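Peptide-binding protein (PDB 6SQX) is a secreted NlpC/P60-family endopeptidase, probably of the cysteine type, that cleaves the peptidoglycan of potentially competing bacteria. Local coordinates at residues 180-185 / 255-260; 234-239 / 286-291; 383-388 / 467-472; 393-398 / 411-416. All coordinates share one frame; numbering follows the deposited sequence.

Contact 1: residues 180-185 / 255-260; sequences ALWTGT and AGSILP
Trp182 sets one face of its indole against Ala255 O, with Gly256 close by, and the chain then folds into a type II beta turn, Trp182 to Thr185, that fits against the run of residues leading into strand 259-262. Here a corner of the SH3b1-type domain meets the neighbouring antiparallel sheet, illustrating how two beta-rich units can join through a large aromatic, a turn and ordered water. Trp182 buries the most surface. The carbonyl oxygen Ala255 O sits 3.5 Å above one face of the ring, displaced toward its rim, while Ala180 O lies over the opposite face. The same Ala255 O accepts a hydrogen bond from Arg330, on the helix 326-334 of the NlpC/P60 domain, so three parts of the chain converge here. CG stands anti to the Trp182 carbonyl carbon (chi1 -50°), which turns the indole toward Ala255 O. Trp182 CB lies 3.4 Å from Ser257 OG; that hydroxyl is bonded to Glu254 O. Leu259 supplies the apolar end: its CD2 branch reaches back across the interface to 3.9 Å from Gly184 CA, and Leu259 also packs on Leu266 and Ile268. Gly184, with no side chain, lets the methyl come this close. Inside the turn, Trp182 O is gripped twice, by Thr185 N at 3.1 Å and by Thr185 OG1 at 2.7 Å. Direct polar bonds between the segments are replaced by solvent. One water joins Thr183 O to Ile258 N; a second lies 2.7 Å from Gly184 O and 2.7 Å from Ile258 O.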
loop_
_atom_site.group_PDB
_atom_site.type_symbol
_atom_site.label_atom_id
_atom_site.label_comp_id
_atom_site.label_asym_id
_atom_site.label_seq_id
_atom_site.Cartn_x
_atom_site.Cartn_y
_atom_site.Cartn_z
ATOM N N ALA A 180 0.829 0.163 -6.364
ATOM C CA ALA A 180 0.126 -0.753 -7.257
ATOM C C ALA A 180 -1.356 -0.412 -7.188
ATOM O O ALA A 180 -1.968 -0.549 -6.118
ATOM C CB ALA A 180 0.317 -2.201 -6.794
ATOM N N LEU A 181 -1.935 0.030 -8.315
ATOM C CA LEU A 181 -3.359 0.381 -8.382
ATOM C C LEU A 181 -4.138 -0.670 -9.154
ATOM O O LEU A 181 -3.711 -1.107 -10.226
ATOM C CB LEU A 181 -3.584 1.763 -9.049
ATOM C CG LEU A 181 -2.993 2.996 -8.378
ATOM C CD1 LEU A 181 -3.285 4.251 -9.204
ATOM C CD2 LEU A 181 -3.514 3.134 -6.969
ATOM N N TRP A 182 -5.304 -1.023 -8.629
ATOM C CA TRP A 182 -6.068 -2.110 -9.212
ATOM C C TRP A 182 -7.077 -1.625 -10.248
ATOM O O TRP A 182 -7.602 -0.508 -10.176
ATOM C CB TRP A 182 -6.824 -2.837 -8.086
ATOM C CG TRP A 182 -5.920 -3.182 -6.944
ATOM C CD1 TRP A 182 -6.060 -2.786 -5.656
ATOM C CD2 TRP A 182 -4.690 -3.942 -6.998
ATOM N NE1 TRP A 182 -5.008 -3.233 -4.891
ATOM C CE2 TRP A 182 -4.153 -3.954 -5.685
ATOM C CE3 TRP A 182 -3.987 -4.585 -8.021
ATOM C CZ2 TRP A 182 -2.967 -4.610 -5.365
ATOM C CZ3 TRP A 182 -2.802 -5.259 -7.694
ATOM C CH2 TRP A 182 -2.309 -5.266 -6.376
ATOM N N THR A 183 -7.395 -2.517 -11.200
ATOM C CA THR A 183 -8.469 -2.251 -12.145
ATOM C C THR A 183 -9.698 -1.789 -11.382
ATOM O O THR A 183 -10.082 -2.384 -10.368
ATOM C CB THR A 183 -8.791 -3.580 -12.856
ATOM O OG1 THR A 183 -7.654 -3.982 -13.616
ATOM C CG2 THR A 183 -10.019 -3.428 -13.780
ATOM N N GLY A 184 -10.332 -0.719 -11.883
ATOM C CA GLY A 184 -11.509 -0.147 -11.246
ATOM C C GLY A 184 -11.243 1.121 -10.448
ATOM O O GLY A 184 -12.218 1.770 -10.025
ATOM N N THR A 185 -9.961 1.464 -10.193
ATOM C CA THR A 185 -9.666 2.593 -9.295
ATOM C C THR A 185 -10.060 3.914 -9.956
ATOM O O THR A 185 -9.590 4.196 -11.061
ATOM C CB THR A 185 -8.167 2.643 -8.970
ATOM O OG1 THR A 185 -7.749 1.410 -8.345
ATOM C CG2 THR A 185 -7.891 3.752 -7.983
ATOM N N ALA A 255 -7.219 -8.838 -5.075
ATOM C CA ALA A 255 -7.897 -8.348 -3.876
ATOM C C ALA A 255 -7.647 -6.845 -3.714
ATOM O O ALA A 255 -6.585 -6.323 -4.083
ATOM C CB ALA A 255 -7.418 -9.111 -2.638
ATOM N N GLY A 256 -8.647 -6.166 -3.169
ATOM C CA GLY A 256 -8.638 -4.709 -3.073
ATOM C C GLY A 256 -9.429 -4.037 -4.172
ATOM O O GLY A 256 -9.842 -2.888 -4.008
ATOM N N SER A 257 -9.668 -4.729 -5.290
ATOM C CA SER A 257 -10.488 -4.170 -6.352
ATOM C C SER A 257 -11.933 -4.042 -5.886
ATOM O O SER A 257 -12.436 -4.843 -5.102
ATOM C CB SER A 257 -10.498 -5.113 -7.555
ATOM O OG SER A 257 -9.175 -5.352 -8.000
ATOM N N ILE A 258 -12.621 -3.037 -6.420
ATOM C CA ILE A 258 -13.988 -2.730 -6.093
ATOM C C ILE A 258 -14.702 -2.526 -7.426
ATOM O O ILE A 258 -14.395 -1.587 -8.172
ATOM C CB ILE A 258 -14.092 -1.501 -5.176
ATOM C CG1 ILE A 258 -13.354 -1.754 -3.849
ATOM C CG2 ILE A 258 -15.550 -1.109 -4.901
ATOM C CD1 ILE A 258 -13.110 -0.409 -3.067
ATOM N N LEU A 259 -15.614 -3.442 -7.767
ATOM C CA LEU A 259 -16.136 -3.468 -9.123
ATOM C C LEU A 259 -17.636 -3.722 -9.118
ATOM O O LEU A 259 -18.166 -4.342 -8.183
ATOM C CB LEU A 259 -15.468 -4.596 -9.929
ATOM C CG LEU A 259 -13.953 -4.389 -10.169
ATOM C CD1 LEU A 259 -13.298 -5.724 -10.616
ATOM C CD2 LEU A 259 -13.737 -3.295 -11.249
ATOM N N PRO A 260 -18.348 -3.248 -10.143
ATOM C CA PRO A 260 -19.790 -3.512 -10.239
ATOM C C PRO A 260 -20.106 -4.992 -10.442
ATOM O O PRO A 260 -19.313 -5.761 -10.996
ATOM C CB PRO A 260 -20.223 -2.710 -11.485
ATOM C CG PRO A 260 -19.160 -1.656 -11.656
ATOM C CD PRO A 260 -17.872 -2.352 -11.219
HETATM O O HOH W 1 -11.004 -1.270 -8.033
HETATM O O HOH W 2 -13.600 0.971 -7.789
#

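Contact 2: residues 234-239 / 286-291; sequences PTVRKQ and NLKFTT
Gln239 turns its side-chain amide edge-on to the backbone of Lys288 and copies the hydrogen bonding of a neighbouring beta strand. This happens at the margin of a five-stranded antiparallel sheet, where Pro234 and Phe289 form a non-hydrogen-bonded antiparallel pair, with CA atoms 3.9 Å apart and side chains that diverge. Beyond Pro234 the chain leaves the edge strand 289-291, and the glutamine takes over the pairing. Its CG lies between the backbone N and the carbonyl carbon (chi1 65°), and the extended chain beyond carries the amide across. Lys288 N gives its proton to OE1 of Gln239 at 2.8 Å, in the carbonyl plane and on a lone pair; Gln239 NE2 returns a nearly straight bond (170°) to Lys288 O at 3.0 Å, almost within its own amide plane. These two bonds fix the rotation of the amide. Lys288 O takes a second proton from Thr235 N at 3.1 Å, and the two donors come from opposite faces of the carbonyl plane. Thr235 spreads its branches over residues 288-290: OG1 rests 3.4 Å from Lys288 CB, and CG2 meets Thr290 CG2 at 3.7 Å, the two threonines crossing at about a right angle. The Lys288 chain bends at chi2 (115°), which brings CD obliquely across Val236 CG2 and directs the ammonium toward two waters. One water leads from NZ to Lys238 O. The other accepts from Lys288 NZ at 2.7 Å and donates both to Asn286 O and to Gln239 OE1, the oxygen bound by Lys288 N.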
loop_
_atom_site.group_PDB
_atom_site.type_symbol
_atom_site.label_atom_id
_atom_site.label_comp_id
_atom_site.label_asym_id
_atom_site.label_seq_id
_atom_site.Cartn_x
_atom_site.Cartn_y
_atom_site.Cartn_z
ATOM N N PRO A 234 -12.913 -8.908 -4.331
ATOM C CA PRO A 234 -12.501 -10.326 -4.335
ATOM C C PRO A 234 -12.253 -10.831 -2.928
ATOM O O PRO A 234 -11.826 -10.089 -2.038
ATOM C CB PRO A 234 -11.188 -10.315 -5.118
ATOM C CG PRO A 234 -11.287 -9.067 -6.063
ATOM C CD PRO A 234 -12.008 -8.050 -5.138
ATOM N N THR A 235 -12.415 -12.141 -2.759
ATOM C CA THR A 235 -12.190 -12.768 -1.458
ATOM C C THR A 235 -10.887 -13.555 -1.378
ATOM O O THR A 235 -10.613 -14.142 -0.320
ATOM C CB THR A 235 -13.375 -13.655 -1.066
ATOM O OG1 THR A 235 -13.561 -14.614 -2.099
ATOM C CG2 THR A 235 -14.646 -12.800 -0.941
ATOM N N VAL A 236 -10.081 -13.579 -2.450
ATOM C CA VAL A 236 -8.748 -14.177 -2.461
ATOM C C VAL A 236 -7.796 -13.178 -3.117
ATOM O O VAL A 236 -8.229 -12.222 -3.778
ATOM C CB VAL A 236 -8.710 -15.528 -3.222
ATOM C CG1 VAL A 236 -9.632 -16.588 -2.549
ATOM C CG2 VAL A 236 -9.066 -15.347 -4.717
ATOM N N ARG A 237 -6.486 -13.391 -2.929
ATOM C CA ARG A 237 -5.528 -12.365 -3.356
ATOM C C ARG A 237 -5.511 -12.219 -4.875
ATOM O O ARG A 237 -5.585 -11.103 -5.404
ATOM C CB ARG A 237 -4.122 -12.604 -2.784
ATOM C CG ARG A 237 -3.162 -11.458 -3.178
ATOM C CD ARG A 237 -1.894 -11.406 -2.368
ATOM N NE ARG A 237 -0.950 -12.498 -2.611
ATOM C CZ ARG A 237 0.162 -12.413 -3.357
ATOM N NH1 ARG A 237 0.998 -13.449 -3.429
ATOM N NH2 ARG A 237 0.463 -11.318 -4.045
ATOM N N LYS A 238 -5.350 -13.327 -5.608
ATOM C CA LYS A 238 -5.279 -13.289 -7.064
ATOM C C LYS A 238 -6.164 -14.367 -7.650
ATOM O O LYS A 238 -6.231 -15.469 -7.108
ATOM C CB LYS A 238 -3.876 -13.594 -7.579
ATOM C CG LYS A 238 -2.836 -12.453 -7.258
ATOM C CD LYS A 238 -1.478 -12.894 -7.663
ATOM C CE LYS A 238 -0.417 -11.911 -7.250
ATOM N NZ LYS A 238 -0.282 -10.786 -8.246
ATOM N N GLN A 239 -6.808 -14.067 -8.776
ATOM C CA GLN A 239 -7.531 -15.111 -9.491
ATOM C C GLN A 239 -7.563 -14.727 -10.965
ATOM O O GLN A 239 -7.407 -13.557 -11.321
ATOM C CB GLN A 239 -8.925 -15.302 -8.908
ATOM C CG GLN A 239 -9.795 -14.131 -9.089
ATOM C CD GLN A 239 -11.038 -14.270 -8.173
ATOM O OE1 GLN A 239 -11.912 -15.099 -8.423
ATOM N NE2 GLN A 239 -11.101 -13.477 -7.098
ATOM N N ASN A 286 -16.937 -19.146 -11.795
ATOM C CA ASN A 286 -15.876 -19.670 -10.943
ATOM C C ASN A 286 -15.139 -18.597 -10.155
ATOM O O ASN A 286 -14.082 -18.886 -9.588
ATOM C CB ASN A 286 -14.865 -20.457 -11.772
ATOM C CG ASN A 286 -15.473 -21.669 -12.418
ATOM O OD1 ASN A 286 -16.090 -22.503 -11.741
ATOM N ND2 ASN A 286 -15.324 -21.775 -13.740
ATOM N N LEU A 287 -15.661 -17.376 -10.111
ATOM C CA LEU A 287 -14.937 -16.284 -9.475
ATOM C C LEU A 287 -15.278 -16.204 -7.989
ATOM O O LEU A 287 -16.351 -16.631 -7.552
ATOM C CB LEU A 287 -15.234 -14.946 -10.155
ATOM C CG LEU A 287 -14.792 -14.877 -11.613
ATOM C CD1 LEU A 287 -15.052 -13.475 -12.179
ATOM C CD2 LEU A 287 -13.322 -15.306 -11.815
ATOM N N LYS A 288 -14.344 -15.636 -7.213
ATOM C CA LYS A 288 -14.448 -15.569 -5.752
ATOM C C LYS A 288 -14.511 -14.093 -5.338
ATOM O O LYS A 288 -13.491 -13.376 -5.335
ATOM C CB LYS A 288 -13.280 -16.271 -5.075
ATOM C CG LYS A 288 -13.072 -17.760 -5.484
ATOM C CD LYS A 288 -11.693 -17.817 -6.219
ATOM C CE LYS A 288 -11.111 -19.197 -6.524
ATOM N NZ LYS A 288 -9.845 -19.064 -7.364
ATOM N N PHE A 289 -15.715 -13.640 -4.997
ATOM C CA PHE A 289 -15.919 -12.258 -4.593
ATOM C C PHE A 289 -17.131 -12.186 -3.687
ATOM O O PHE A 289 -17.891 -13.154 -3.560
ATOM C CB PHE A 289 -16.029 -11.270 -5.784
ATOM C CG PHE A 289 -17.121 -11.588 -6.788
ATOM C CD1 PHE A 289 -18.460 -11.316 -6.507
ATOM C CD2 PHE A 289 -16.791 -12.115 -8.032
ATOM C CE1 PHE A 289 -19.471 -11.601 -7.449
ATOM C CE2 PHE A 289 -17.776 -12.402 -8.979
ATOM C CZ PHE A 289 -19.119 -12.132 -8.698
ATOM N N THR A 290 -17.305 -11.029 -3.055
ATOM C CA THR A 290 -18.411 -10.817 -2.139
ATOM C C THR A 290 -18.839 -9.355 -2.185
ATOM O O THR A 290 -18.065 -8.486 -2.570
ATOM C CB THR A 290 -18.049 -11.261 -0.709
ATOM O OG1 THR A 290 -19.242 -11.434 0.070
ATOM C CG2 THR A 290 -17.193 -10.222 -0.051
ATOM N N THR A 291 -20.076 -9.094 -1.765
ATOM C CA THR A 291 -20.552 -7.715 -1.761
ATOM C C THR A 291 -19.647 -6.839 -0.906
ATOM O O THR A 291 -19.266 -7.208 0.211
ATOM C CB THR A 291 -21.999 -7.644 -1.245
ATOM O OG1 THR A 291 -22.861 -8.398 -2.112
ATOM C CG2 THR A 291 -22.492 -6.188 -1.170
HETATM O O HOH W 3 -7.245 -18.008 -6.939
HETATM O O HOH W 4 -11.406 -17.808 -9.211
#

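Contact 3: residues 383-388 / 467-472; sequences LVSFGN and GFNTTL
Ser385 and Asn469 face each other at the middle of two antiparallel strands, 383-387 and 467-472, and are joined three times. Two of the bonds are the backbone pair, Ser385 N to Asn469 O and Asn469 N to Ser385 O; the third runs from Asn469 ND2 to Ser385 OG at 3.0 Å, with the hydroxyl nearly in the amide plane. Similar backbone rungs pair Leu383 with Thr471 and Gly387 with Gly467. Between them, alpha hydrogens point at carbonyl oxygens, as from Thr470 CA to Leu383 O at 3.2 Å. On the face bearing Val384, Phe386, Phe468 and Thr470, the two phenyl rings make an offset edge-to-face pair: Phe386 presents its edge to the face of Phe468, the planes lie at 89° and the centroids are 5.4 Å apart. Helix 361-370 covers the Phe468 ring through Arg364 and Leu368. The other face is polar in its middle. A water there donates to Leu383 O at 3.1 Å and to Thr471 OG1 at 2.8 Å, while lying 2.7 Å from Ser385 OG; Thr471 OG1 in turn is bonded to Ala347 O. Flanking residues fix the pair in the NlpC/P60 sheet: Tyr354 and Met356 bond Thr470 and Phe468; Gly397 bonds Val384, and Ser394 and His395 bond Phe386. Both strands are thus interior to the sheet, and their faces differ in chemistry: aromatic and apolar contacts dominate one, whereas on the other the buried Ser385 hydroxyl is held by the Asn469 amide and by an ordered water.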
loop_
_atom_site.group_PDB
_atom_site.type_symbol
_atom_site.label_atom_id
_atom_site.label_comp_id
_atom_site.label_asym_id
_atom_site.label_seq_id
_atom_site.Cartn_x
_atom_site.Cartn_y
_atom_site.Cartn_z
ATOM N N LEU A 383 -2.462 0.909 14.469
ATOM C CA LEU A 383 -1.235 0.804 13.707
ATOM C C LEU A 383 -0.063 1.082 14.637
ATOM O O LEU A 383 -0.093 2.041 15.413
ATOM C CB LEU A 383 -1.230 1.845 12.583
ATOM C CG LEU A 383 -2.450 1.895 11.660
ATOM C CD1 LEU A 383 -2.272 2.902 10.538
ATOM C CD2 LEU A 383 -2.712 0.488 11.063
ATOM N N VAL A 384 0.971 0.260 14.570
ATOM C CA VAL A 384 2.227 0.510 15.271
ATOM C C VAL A 384 3.267 0.880 14.230
ATOM O O VAL A 384 3.477 0.125 13.272
ATOM C CB VAL A 384 2.692 -0.717 16.080
ATOM C CG1 VAL A 384 3.826 -0.305 17.049
ATOM C CG2 VAL A 384 1.523 -1.317 16.856
ATOM N N SER A 385 3.927 2.030 14.410
ATOM C CA SER A 385 4.901 2.487 13.447
ATOM C C SER A 385 6.238 2.730 14.138
ATOM O O SER A 385 6.301 2.950 15.346
ATOM C CB SER A 385 4.403 3.731 12.693
ATOM O OG SER A 385 4.057 4.792 13.593
ATOM N N PHE A 386 7.307 2.661 13.348
ATOM C CA PHE A 386 8.676 2.627 13.851
ATOM C C PHE A 386 9.517 3.497 12.931
ATOM O O PHE A 386 9.312 3.492 11.718
ATOM C CB PHE A 386 9.253 1.185 13.797
ATOM C CG PHE A 386 8.316 0.118 14.344
ATOM C CD1 PHE A 386 7.348 -0.447 13.517
ATOM C CD2 PHE A 386 8.434 -0.337 15.648
ATOM C CE1 PHE A 386 6.473 -1.430 13.986
ATOM C CE2 PHE A 386 7.586 -1.349 16.142
ATOM C CZ PHE A 386 6.590 -1.899 15.293
ATOM N N GLY A 387 10.482 4.217 13.497
ATOM C CA GLY A 387 11.376 4.975 12.640
ATOM C C GLY A 387 12.659 5.339 13.365
ATOM O O GLY A 387 12.837 5.032 14.547
ATOM N N ASN A 388 13.565 6.003 12.632
ATOM C CA ASN A 388 14.900 6.333 13.123
ATOM C C ASN A 388 14.999 7.727 13.725
ATOM O O ASN A 388 16.092 8.128 14.120
ATOM C CB ASN A 388 15.960 6.172 12.017
ATOM C CG ASN A 388 15.854 7.233 10.911
ATOM O OD1 ASN A 388 15.112 8.213 11.019
ATOM N ND2 ASN A 388 16.610 7.030 9.834
ATOM N N GLY A 467 11.911 6.414 16.833
ATOM C CA GLY A 467 10.500 6.705 16.645
ATOM C C GLY A 467 9.675 5.444 16.835
ATOM O O GLY A 467 9.985 4.381 16.272
ATOM N N PHE A 468 8.610 5.569 17.617
ATOM C CA PHE A 468 7.778 4.413 17.934
ATOM C C PHE A 468 6.420 4.969 18.322
ATOM O O PHE A 468 6.333 5.778 19.251
ATOM C CB PHE A 468 8.434 3.664 19.108
ATOM C CG PHE A 468 7.787 2.339 19.456
ATOM C CD1 PHE A 468 6.549 2.277 20.093
ATOM C CD2 PHE A 468 8.439 1.159 19.170
ATOM C CE1 PHE A 468 5.971 1.052 20.420
ATOM C CE2 PHE A 468 7.867 -0.074 19.482
ATOM C CZ PHE A 468 6.630 -0.137 20.093
ATOM N N ASN A 469 5.371 4.591 17.607
ATOM C CA ASN A 469 4.083 5.268 17.745
ATOM C C ASN A 469 2.960 4.256 17.640
ATOM O O ASN A 469 3.106 3.225 17.000
ATOM C CB ASN A 469 3.808 6.290 16.627
ATOM C CG ASN A 469 5.025 7.114 16.275
ATOM O OD1 ASN A 469 5.421 7.998 17.039
ATOM N ND2 ASN A 469 5.645 6.827 15.135
ATOM N N THR A 470 1.827 4.567 18.243
ATOM C CA THR A 470 0.590 3.852 17.994
ATOM C C THR A 470 -0.455 4.832 17.483
ATOM O O THR A 470 -0.498 5.995 17.923
ATOM C CB THR A 470 0.048 3.131 19.250
ATOM O OG1 THR A 470 -0.111 4.072 20.316
ATOM C CG2 THR A 470 0.990 2.001 19.676
ATOM N N THR A 471 -1.307 4.370 16.574
ATOM C CA THR A 471 -2.380 5.189 16.010
ATOM C C THR A 471 -3.657 4.356 15.987
ATOM O O THR A 471 -3.740 3.370 15.248
ATOM C CB THR A 471 -2.008 5.648 14.591
ATOM O OG1 THR A 471 -0.711 6.273 14.592
ATOM C CG2 THR A 471 -3.083 6.598 14.017
ATOM N N LEU A 472 -4.664 4.746 16.756
ATOM C CA LEU A 472 -5.958 4.076 16.682
ATOM C C LEU A 472 -6.668 4.461 15.392
ATOM O O LEU A 472 -6.673 5.628 15.007
ATOM C CB LEU A 472 -6.839 4.566 17.832
ATOM C CG LEU A 472 -6.510 4.084 19.224
ATOM C CD1 LEU A 472 -7.529 4.693 20.224
ATOM C CD2 LEU A 472 -6.546 2.587 19.245
HETATM O O HOH W 5 1.424 4.525 14.322
#

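Contact 4: residues 393-398 / 411-416; sequences TSHIGL and AIMFNA. With EDO (1,2-ethanediol), chain L.
His395 and Asn415 join the beginning of one strand to the end of the next in the beta hairpin 395-405/408-415 of the NlpC/P60 sheet. Side-chain hydrogen bonding comes first. His395 NE2 donates to Asn415 OD1 at 2.7 Å, the oxygen lying in the ring plane and receiving the proton on a lone pair, although ring and amide planes are 70° apart. Both torsions serve this bond: His395 CG is anti to the backbone N (chi1 -170°), and Asn415 CG stands between N and the carbonyl carbon. Asn415 ND2 is bonded to Thr440 OG1, a second-shell partner. Such a histidine, opening an HIGLY sequence and backed by a polar residue, is consistent with the catalytic histidine of this family; the cysteine deposited as sulfonic acid, Cys324, precedes helix 326-334, on which Ile396, Leu398 and Phe414 pack. Backbone bonds link only Leu398 and Phe414 here, Leu398 N to Phe414 O at 2.8 Å and Phe414 N to Leu398 O at 2.9 Å, consistent with the 106° between the N-to-C directions of the short strand segments. A water accepts from Ala416 N and donates to Ile396 O. Van der Waals contacts accompany this: Leu398 CB lies 4.2 Å from Phe414 CB, Asn415 CB 3.7 Å from Gly397 CA, and Met413, extended beyond CG, sets SD near Gly397 CA and its CE methyl at the imidazole edge. Ser394, in a classic beta bulge with His395 opposite Phe386, hydrogen-bonds an ethanediol molecule. Ala416 O lies 3.4 Å from His395 CE1, buried and without a hydrogen-bonding partner.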
loop_
_atom_site.group_PDB
_atom_site.type_symbol
_atom_site.label_atom_id
_atom_site.label_comp_id
_atom_site.label_asym_id
_atom_site.label_seq_id
_atom_site.Cartn_x
_atom_site.Cartn_y
_atom_site.Cartn_z
ATOM N N THR A 393 9.028 7.660 9.889
ATOM C CA THR A 393 8.662 6.262 9.967
ATOM C C THR A 393 9.306 5.494 8.824
ATOM O O THR A 393 9.372 5.965 7.687
ATOM C CB THR A 393 7.117 6.067 9.924
ATOM O OG1 THR A 393 6.593 6.683 8.747
ATOM C CG2 THR A 393 6.438 6.667 11.187
ATOM N N SER A 394 9.782 4.295 9.144
ATOM C CA SER A 394 10.315 3.389 8.143
ATOM C C SER A 394 9.724 1.990 8.227
ATOM O O SER A 394 10.114 1.130 7.439
ATOM C CB SER A 394 11.837 3.328 8.246
ATOM O OG SER A 394 12.205 3.051 9.565
ATOM N N HIS A 395 8.781 1.754 9.124
ATOM C CA HIS A 395 8.050 0.494 9.151
ATOM C C HIS A 395 6.710 0.727 9.828
ATOM O O HIS A 395 6.570 1.644 10.651
ATOM C CB HIS A 395 8.808 -0.625 9.886
ATOM C CG HIS A 395 8.162 -1.963 9.711
ATOM N ND1 HIS A 395 7.849 -2.474 8.464
ATOM C CD2 HIS A 395 7.705 -2.854 10.623
ATOM C CE1 HIS A 395 7.260 -3.652 8.621
ATOM N NE2 HIS A 395 7.153 -3.901 9.914
ATOM N N ILE A 396 5.710 -0.087 9.465
ATOM C CA ILE A 396 4.412 0.008 10.116
ATOM C C ILE A 396 3.780 -1.381 10.082
ATOM O O ILE A 396 4.037 -2.170 9.158
ATOM C CB ILE A 396 3.545 1.120 9.450
ATOM C CG1 ILE A 396 2.292 1.429 10.271
ATOM C CG2 ILE A 396 3.177 0.734 7.988
ATOM C CD1 ILE A 396 1.657 2.782 9.818
ATOM N N GLY A 397 2.953 -1.676 11.083
ATOM C CA GLY A 397 2.178 -2.912 11.088
ATOM C C GLY A 397 0.875 -2.732 11.839
ATOM O O GLY A 397 0.620 -1.681 12.453
ATOM N N LEU A 398 0.023 -3.751 11.780
ATOM C CA LEU A 398 -1.293 -3.732 12.415
ATOM C C LEU A 398 -1.219 -4.510 13.727
ATOM O O LEU A 398 -1.062 -5.731 13.715
ATOM C CB LEU A 398 -2.349 -4.345 11.487
ATOM C CG LEU A 398 -3.762 -4.442 12.080
ATOM C CD1 LEU A 398 -4.286 -3.033 12.352
ATOM C CD2 LEU A 398 -4.678 -5.236 11.147
ATOM N N ALA A 411 3.683 -9.028 22.465
ATOM C CA ALA A 411 2.815 -8.303 21.546
ATOM C C ALA A 411 3.129 -8.692 20.093
ATOM O O ALA A 411 4.284 -8.950 19.740
ATOM C CB ALA A 411 3.000 -6.804 21.750
ATOM N N ILE A 412 2.090 -8.701 19.236
ATOM C CA ILE A 412 2.212 -9.179 17.854
ATOM C C ILE A 412 1.573 -8.206 16.866
ATOM O O ILE A 412 0.739 -7.365 17.227
ATOM C CB ILE A 412 1.609 -10.593 17.659
ATOM C CG1 ILE A 412 0.122 -10.557 18.055
ATOM C CG2 ILE A 412 2.342 -11.636 18.527
ATOM C CD1 ILE A 412 -0.694 -11.673 17.484
ATOM N N MET A 413 1.980 -8.331 15.599
ATOM C CA MET A 413 1.413 -7.483 14.557
ATOM C C MET A 413 1.377 -8.222 13.222
ATOM O O MET A 413 2.206 -9.094 12.935
ATOM C CB MET A 413 2.214 -6.161 14.422
ATOM C CG MET A 413 3.738 -6.441 14.184
ATOM S SD MET A 413 4.557 -4.875 13.775
ATOM C CE MET A 413 6.259 -5.389 13.700
ATOM N N PHE A 414 0.424 -7.825 12.388
ATOM C CA PHE A 414 0.347 -8.267 10.998
ATOM C C PHE A 414 1.125 -7.247 10.178
ATOM O O PHE A 414 0.859 -6.031 10.299
ATOM C CB PHE A 414 -1.119 -8.275 10.572
ATOM C CG PHE A 414 -1.339 -8.525 9.112
ATOM C CD1 PHE A 414 -0.988 -9.741 8.529
ATOM C CD2 PHE A 414 -2.010 -7.587 8.329
ATOM C CE1 PHE A 414 -1.254 -9.988 7.169
ATOM C CE2 PHE A 414 -2.280 -7.835 6.990
ATOM C CZ PHE A 414 -1.915 -9.045 6.406
ATOM N N ASN A 415 2.116 -7.677 9.395
ATOM C CA ASN A 415 2.950 -6.685 8.725
ATOM C C ASN A 415 3.718 -7.306 7.566
ATOM O O ASN A 415 3.800 -8.536 7.445
ATOM C CB ASN A 415 3.861 -5.953 9.747
ATOM C CG ASN A 415 5.004 -6.822 10.335
ATOM O OD1 ASN A 415 6.171 -6.432 10.322
ATOM N ND2 ASN A 415 4.662 -7.977 10.889
ATOM N N ALA A 416 4.276 -6.449 6.707
ATOM C CA ALA A 416 5.138 -6.843 5.601
ATOM C C ALA A 416 6.488 -6.188 5.852
ATOM O O ALA A 416 6.683 -5.015 5.513
ATOM C CB ALA A 416 4.574 -6.396 4.242
HETATM C C1 EDO L . 12.417 0.345 11.628
HETATM O O1 EDO L . 12.839 0.566 10.278
HETATM C C2 EDO L . 13.525 0.772 12.583
HETATM O O2 EDO L . 13.810 2.165 12.399
HETATM O O HOH W 6 2.985 -3.899 7.293
#

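Overall arrangement
From the N terminus, the first loop to close runs from the SH3b1-type domain at 180-185 to 255-260. Before it closes, contact 2 has opened at 234-239, so the two cross; they touch through a probable hydrogen bond between Ala255 N and Arg237 O and share the five-stranded sheet that ends at strand 289-291. Both are complete before the second pair begins. Contact 3 spans the wider loop, 383-388 to 467-472, and contact 4 closes a short hairpin within it. These two meet along strands 382-387 and 395-405, neighbours in the NlpC/P60 sheet. Contacts 1 and 3 lie on opposite sides of the chain's centre, about 28 Å apart between centres.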